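Local coordinates for acyl-CoA dehydrogenase (Geobacillus kaustophilus, PDB 2PG0), which binds FAD and probably acts as an acyl-CoA dehydrogenase, introducing a double bond at the alpha-beta position of acyl chains, at residues E26-P31 with W47-E52; W59-E62 with L67-D70. All blocks are in the same frame, centred on the assembly; numbering follows the deposited sequence.

Contact 1: E26-P31 with W47-E52; sequences EKEAYP and WAKMGE
Glu-28 and Lys-49 form a salt bridge between two helices of the all-helical N-terminal domain of the acyl-CoA dehydrogenase fold. Glu-28 is the last helical residue of helix 12-28, since Ala-29 leaves helical geometry. Lys-49 lies in helix 44-52. The two CA atoms, Glu-28 CA and Lys-49 CA, are 8.7 Å apart, so the side chains span the gap between the backbones. They bury just 91 Å² between the segments.

The bond runs from Lys-49 NZ to Glu-28 OE1 at 2.9 Å. The ammonium group comes to the syn side of OE1, 32° out of the carboxylate plane. Rotation about CB-CG (chi2 -72°) folds the glutamate chain, and the lysine runs extended beyond CG to meet it. The two side chains meet at about a right angle. The lysine methylene groups also pass close to the carboxylate, with Lys-49 CD 3.6 Å from Glu-28 OE2. With an alanine at Glu-28 the carboxylate is gone, and the Lys-49 ammonium would probably lose this partner and be freer to swing.

This is the loose, outer side of the helix pair, where both bridging residues are partly exposed. The tight part lies deeper and is made with residues beyond the two segments. Buried Met-50 packs on Phe-21 and Phe-24 of helix 12-28 and on Ile-91 of helix 89-105. Trp-47, also buried, meets His-94 edge-to-face. Ala-29 rests on Val-84 of helix 71-84.

Another acid, Glu-52, stands about one turn of helix beyond Lys-49. Its charge may add slightly to the negative field around the bridge, but it does not touch Glu-28: Glu-52 OE2 stays 6.7 Å from Glu-28 OE2.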
loop_
_atom_site.group_PDB
_atom_site.type_symbol
_atom_site.label_atom_id
_atom_site.label_comp_id
_atom_site.label_asym_id
_atom_site.label_seq_id
_atom_site.Cartn_x
_atom_site.Cartn_y
_atom_site.Cartn_z
ATOM N N GLU A 26 -10.918 36.641 -0.362
ATOM C CA GLU A 26 -9.581 37.226 -0.442
ATOM C C GLU A 26 -9.412 38.400 0.523
ATOM O O GLU A 26 -8.313 38.642 1.020
ATOM C CB GLU A 26 -9.228 37.622 -1.880
ATOM C CG GLU A 26 -8.656 36.445 -2.689
ATOM C CD GLU A 26 -8.615 36.695 -4.196
ATOM O OE1 GLU A 26 -9.098 37.758 -4.652
ATOM O OE2 GLU A 26 -8.099 35.815 -4.934
ATOM N N LYS A 27 -10.508 39.111 0.790
ATOM C CA LYS A 27 -10.505 40.201 1.766
ATOM C C LYS A 27 -10.841 39.735 3.190
ATOM O O LYS A 27 -10.164 40.121 4.146
ATOM C CB LYS A 27 -11.481 41.298 1.341
ATOM C CG LYS A 27 -11.566 42.461 2.333
ATOM C CD LYS A 27 -12.435 43.599 1.826
ATOM C CE LYS A 27 -13.913 43.227 1.787
ATOM N NZ LYS A 27 -14.729 44.346 1.217
ATOM N N GLU A 28 -11.885 38.912 3.313
ATOM C CA GLU A 28 -12.496 38.601 4.612
ATOM C C GLU A 28 -12.002 37.337 5.317
ATOM O O GLU A 28 -12.190 37.200 6.534
ATOM C CB GLU A 28 -14.021 38.521 4.484
ATOM C CG GLU A 28 -14.700 39.805 4.024
ATOM C CD GLU A 28 -14.722 40.900 5.087
ATOM O OE1 GLU A 28 -14.183 40.696 6.193
ATOM O OE2 GLU A 28 -15.299 41.970 4.814
ATOM N N ALA A 29 -11.378 36.432 4.574
ATOM C CA ALA A 29 -11.045 35.111 5.123
ATOM C C ALA A 29 -9.561 34.774 5.063
ATOM O O ALA A 29 -8.942 34.482 6.094
ATOM C CB ALA A 29 -11.883 34.026 4.437
ATOM N N TYR A 30 -8.990 34.806 3.859
ATOM C CA TYR A 30 -7.592 34.423 3.666
ATOM C C TYR A 30 -6.615 35.147 4.615
ATOM O O TYR A 30 -5.782 34.496 5.259
ATOM C CB TYR A 30 -7.170 34.615 2.201
ATOM C CG TYR A 30 -7.580 33.502 1.264
ATOM C CD1 TYR A 30 -8.687 33.644 0.421
ATOM C CD2 TYR A 30 -6.854 32.314 1.205
ATOM C CE1 TYR A 30 -9.054 32.633 -0.457
ATOM C CE2 TYR A 30 -7.220 31.294 0.338
ATOM C CZ TYR A 30 -8.321 31.460 -0.488
ATOM O OH TYR A 30 -8.688 30.466 -1.355
ATOM N N PRO A 31 -6.715 36.491 4.713
ATOM C CA PRO A 31 -5.727 37.168 5.559
ATOM C C PRO A 31 -5.980 37.042 7.060
ATOM O O PRO A 31 -5.060 37.305 7.848
ATOM C CB PRO A 31 -5.849 38.643 5.148
ATOM C CG PRO A 31 -6.841 38.700 4.008
ATOM C CD PRO A 31 -7.651 37.449 4.095
ATOM N N TRP A 47 -19.793 35.499 9.878
ATOM C CA TRP A 47 -21.081 34.914 9.500
ATOM C C TRP A 47 -22.093 35.977 9.053
ATOM O O TRP A 47 -22.842 35.771 8.091
ATOM C CB TRP A 47 -21.662 34.141 10.682
ATOM C CG TRP A 47 -20.974 32.829 10.956
ATOM C CD1 TRP A 47 -19.780 32.639 11.590
ATOM C CD2 TRP A 47 -21.462 31.526 10.618
ATOM N NE1 TRP A 47 -19.490 31.287 11.663
ATOM C CE2 TRP A 47 -20.510 30.585 11.078
ATOM C CE3 TRP A 47 -22.616 31.061 9.972
ATOM C CZ2 TRP A 47 -20.678 29.207 10.911
ATOM C CZ3 TRP A 47 -22.781 29.692 9.800
ATOM C CH2 TRP A 47 -21.814 28.780 10.275
ATOM N N ALA A 48 -22.110 37.104 9.768
ATOM C CA ALA A 48 -22.994 38.219 9.439
ATOM C C ALA A 48 -22.676 38.760 8.044
ATOM O O ALA A 48 -23.588 39.075 7.274
ATOM C CB ALA A 48 -22.868 39.320 10.483
ATOM N N LYS A 49 -21.385 38.871 7.729
ATOM C CA LYS A 49 -20.945 39.307 6.403
ATOM C C LYS A 49 -21.328 38.284 5.338
ATOM O O LYS A 49 -21.781 38.647 4.257
ATOM C CB LYS A 49 -19.436 39.564 6.383
ATOM C CG LYS A 49 -19.007 40.803 7.168
ATOM C CD LYS A 49 -17.510 40.756 7.434
ATOM C CE LYS A 49 -17.009 42.012 8.101
ATOM N NZ LYS A 49 -15.573 41.862 8.495
ATOM N N MET A 50 -21.156 36.999 5.651
ATOM C CA MET A 50 -21.589 35.933 4.750
ATOM C C MET A 50 -23.094 36.034 4.457
ATOM O O MET A 50 -23.521 35.919 3.302
ATOM C CB MET A 50 -21.228 34.557 5.333
ATOM C CG MET A 50 -19.731 34.210 5.249
ATOM S SD MET A 50 -19.111 33.651 3.631
ATOM C CE MET A 50 -19.860 32.010 3.569
ATOM N N GLY A 51 -23.889 36.268 5.496
ATOM C CA GLY A 51 -25.338 36.335 5.358
ATOM C C GLY A 51 -25.803 37.514 4.524
ATOM O O GLY A 51 -26.679 37.368 3.662
ATOM N N GLU A 52 -25.205 38.679 4.765
ATOM C CA GLU A 52 -25.619 39.905 4.073
ATOM C C GLU A 52 -25.240 39.892 2.588
ATOM O O GLU A 52 -25.879 40.560 1.769
ATOM C CB GLU A 52 -25.091 41.155 4.795
ATOM C CG GLU A 52 -23.627 41.477 4.560
ATOM C CD GLU A 52 -23.077 42.530 5.522
ATOM O OE1 GLU A 52 -23.765 42.876 6.508
ATOM O OE2 GLU A 52 -21.942 43.004 5.296
#

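Contact 2: W59-E62 with L67-D70; sequences WVDE and LNAD
Asn-68 folds its side chain back onto Asp-61 and Glu-62, closing a loop between helices 44-52 and 71-84 of the N-terminal helical domain. It buries more surface here than any other residue, followed by Trp-59 and Ala-69. Asn-68 takes a left-handed helical backbone conformation (phi 53°, psi 32°), part of the turn that brings its N-H and its amide to the same segment.

Three hydrogen bonds hold it. Asn-68 N gives a bond of 3.0 Å to Val-60 O. Asn-68 ND2 reaches Asp-61 OD1 at 2.9 Å in an almost straight bond. The acceptor lies in the amide plane, but the amide nitrogen stands above the carboxylate plane, and the two planes are nearly perpendicular. Asn-68 OD1 takes the backbone N-H of Glu-62, with Glu-62 N at 2.8 Å and above the carbonyl plane of the amide. Both ends of the amide are therefore engaged, which fixes its rotation. Asp-61 CG lies anti to the backbone N (chi1 -165°), bringing OD1 alongside the asparagine. Asp-61 OD2 accepts from Lys-63 N.

Trp-59 meets Ala-69 through its base. Trp-59 CA makes a CA-H...O contact of 3.3 Å with Ala-69 O. The indole leads away toward helix 89-105, where NE1 bonds to Asn-95 O and the ring packs on Thr-99 and Pro-100. Val-60 CG2 lies over one face of the indole, toward its rim.

A water closes the Trp-59 end of the contact, donating to Trp-59 O at 2.6 Å and to Ala-69 O at 2.8 Å.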
loop_
_atom_site.group_PDB
_atom_site.type_symbol
_atom_site.label_atom_id
_atom_site.label_comp_id
_atom_site.label_asym_id
_atom_site.label_seq_id
_atom_site.Cartn_x
_atom_site.Cartn_y
_atom_site.Cartn_z
ATOM N N TRP A 59 -29.951 28.306 -1.202
ATOM C CA TRP A 59 -30.978 27.427 -1.776
ATOM C C TRP A 59 -32.371 27.687 -1.198
ATOM O O TRP A 59 -33.374 27.232 -1.756
ATOM C CB TRP A 59 -30.599 25.954 -1.542
ATOM C CG TRP A 59 -30.308 25.668 -0.097
ATOM C CD1 TRP A 59 -29.085 25.674 0.506
ATOM C CD2 TRP A 59 -31.260 25.366 0.933
ATOM N NE1 TRP A 59 -29.212 25.392 1.843
ATOM C CE2 TRP A 59 -30.534 25.193 2.133
ATOM C CE3 TRP A 59 -32.658 25.214 0.958
ATOM C CZ2 TRP A 59 -31.154 24.884 3.348
ATOM C CZ3 TRP A 59 -33.272 24.899 2.169
ATOM C CH2 TRP A 59 -32.519 24.737 3.344
ATOM N N VAL A 60 -32.424 28.386 -0.064
ATOM C CA VAL A 60 -33.684 28.707 0.611
ATOM C C VAL A 60 -34.575 29.555 -0.317
ATOM O O VAL A 60 -34.073 30.349 -1.118
ATOM C CB VAL A 60 -33.424 29.406 1.981
ATOM C CG1 VAL A 60 -34.671 30.106 2.514
ATOM C CG2 VAL A 60 -32.904 28.392 3.015
ATOM N N ASP A 61 -35.888 29.353 -0.225
ATOM C CA ASP A 61 -36.835 30.057 -1.093
ATOM C C ASP A 61 -36.776 31.566 -0.874
ATOM O O ASP A 61 -36.499 32.024 0.237
ATOM C CB ASP A 61 -38.264 29.555 -0.863
ATOM C CG ASP A 61 -39.213 29.989 -1.969
ATOM O OD1 ASP A 61 -39.192 29.361 -3.052
ATOM O OD2 ASP A 61 -39.967 30.965 -1.757
ATOM N N GLU A 62 -37.046 32.324 -1.936
ATOM C CA GLU A 62 -37.041 33.790 -1.885
ATOM C C GLU A 62 -37.965 34.372 -0.811
ATOM O O GLU A 62 -37.682 35.441 -0.260
ATOM C CB GLU A 62 -37.354 34.396 -3.267
ATOM C CG GLU A 62 -38.684 33.950 -3.888
ATOM C CD GLU A 62 -38.914 34.504 -5.298
ATOM O OE1 GLU A 62 -38.161 35.402 -5.739
ATOM O OE2 GLU A 62 -39.857 34.032 -5.969
ATOM N N LEU A 67 -32.265 32.660 -2.148
ATOM C CA LEU A 67 -32.038 32.932 -3.567
ATOM C C LEU A 67 -32.518 31.826 -4.506
ATOM O O LEU A 67 -32.305 31.911 -5.717
ATOM C CB LEU A 67 -30.557 33.252 -3.819
ATOM C CG LEU A 67 -30.014 34.496 -3.102
ATOM C CD1 LEU A 67 -28.493 34.569 -3.182
ATOM C CD2 LEU A 67 -30.664 35.768 -3.657
ATOM N N ASN A 68 -33.162 30.800 -3.949
ATOM C CA ASN A 68 -33.593 29.625 -4.713
ATOM C C ASN A 68 -32.471 28.980 -5.527
ATOM O O ASN A 68 -32.713 28.397 -6.593
ATOM C CB ASN A 68 -34.795 29.966 -5.607
ATOM C CG ASN A 68 -36.063 30.134 -4.819
ATOM O OD1 ASN A 68 -36.439 31.249 -4.466
ATOM N ND2 ASN A 68 -36.722 29.020 -4.505
ATOM N N ALA A 69 -31.248 29.069 -5.005
ATOM C CA ALA A 69 -30.063 28.570 -5.695
ATOM C C ALA A 69 -30.049 27.049 -5.759
ATOM O O ALA A 69 -30.511 26.387 -4.835
ATOM C CB ALA A 69 -28.806 29.071 -5.010
ATOM N N ASP A 70 -29.514 26.502 -6.846
ATOM C CA ASP A 70 -29.330 25.054 -6.937
ATOM C C ASP A 70 -28.089 24.603 -6.154
ATOM O O ASP A 70 -27.313 25.432 -5.665
ATOM C CB ASP A 70 -29.336 24.564 -8.400
ATOM C CG ASP A 70 -28.052 24.885 -9.161
ATOM O OD1 ASP A 70 -27.048 25.325 -8.564
ATOM O OD2 ASP A 70 -28.046 24.664 -10.388
HETATM O O HOH W 1 -33.195 26.087 -4.126
#

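Overall arrangement
Both contacts belong to the N-terminal domain, and they follow each other along the chain. Contact 1 closes at helix 44-52 before contact 2 opens in the loop that leads on to helix 71-84. Their centres are about 20 Å apart, and their nearest atoms about 8 Å, so they do not touch. Contact 1 ties two helices together, while contact 2 shapes the connection to the next one. Side chains of segments 47-52 and 59-62 pack on helix 89-105. Both are surface contacts within one chain. They join parts of one helical domain, and neither lies at the annotated FAD sites.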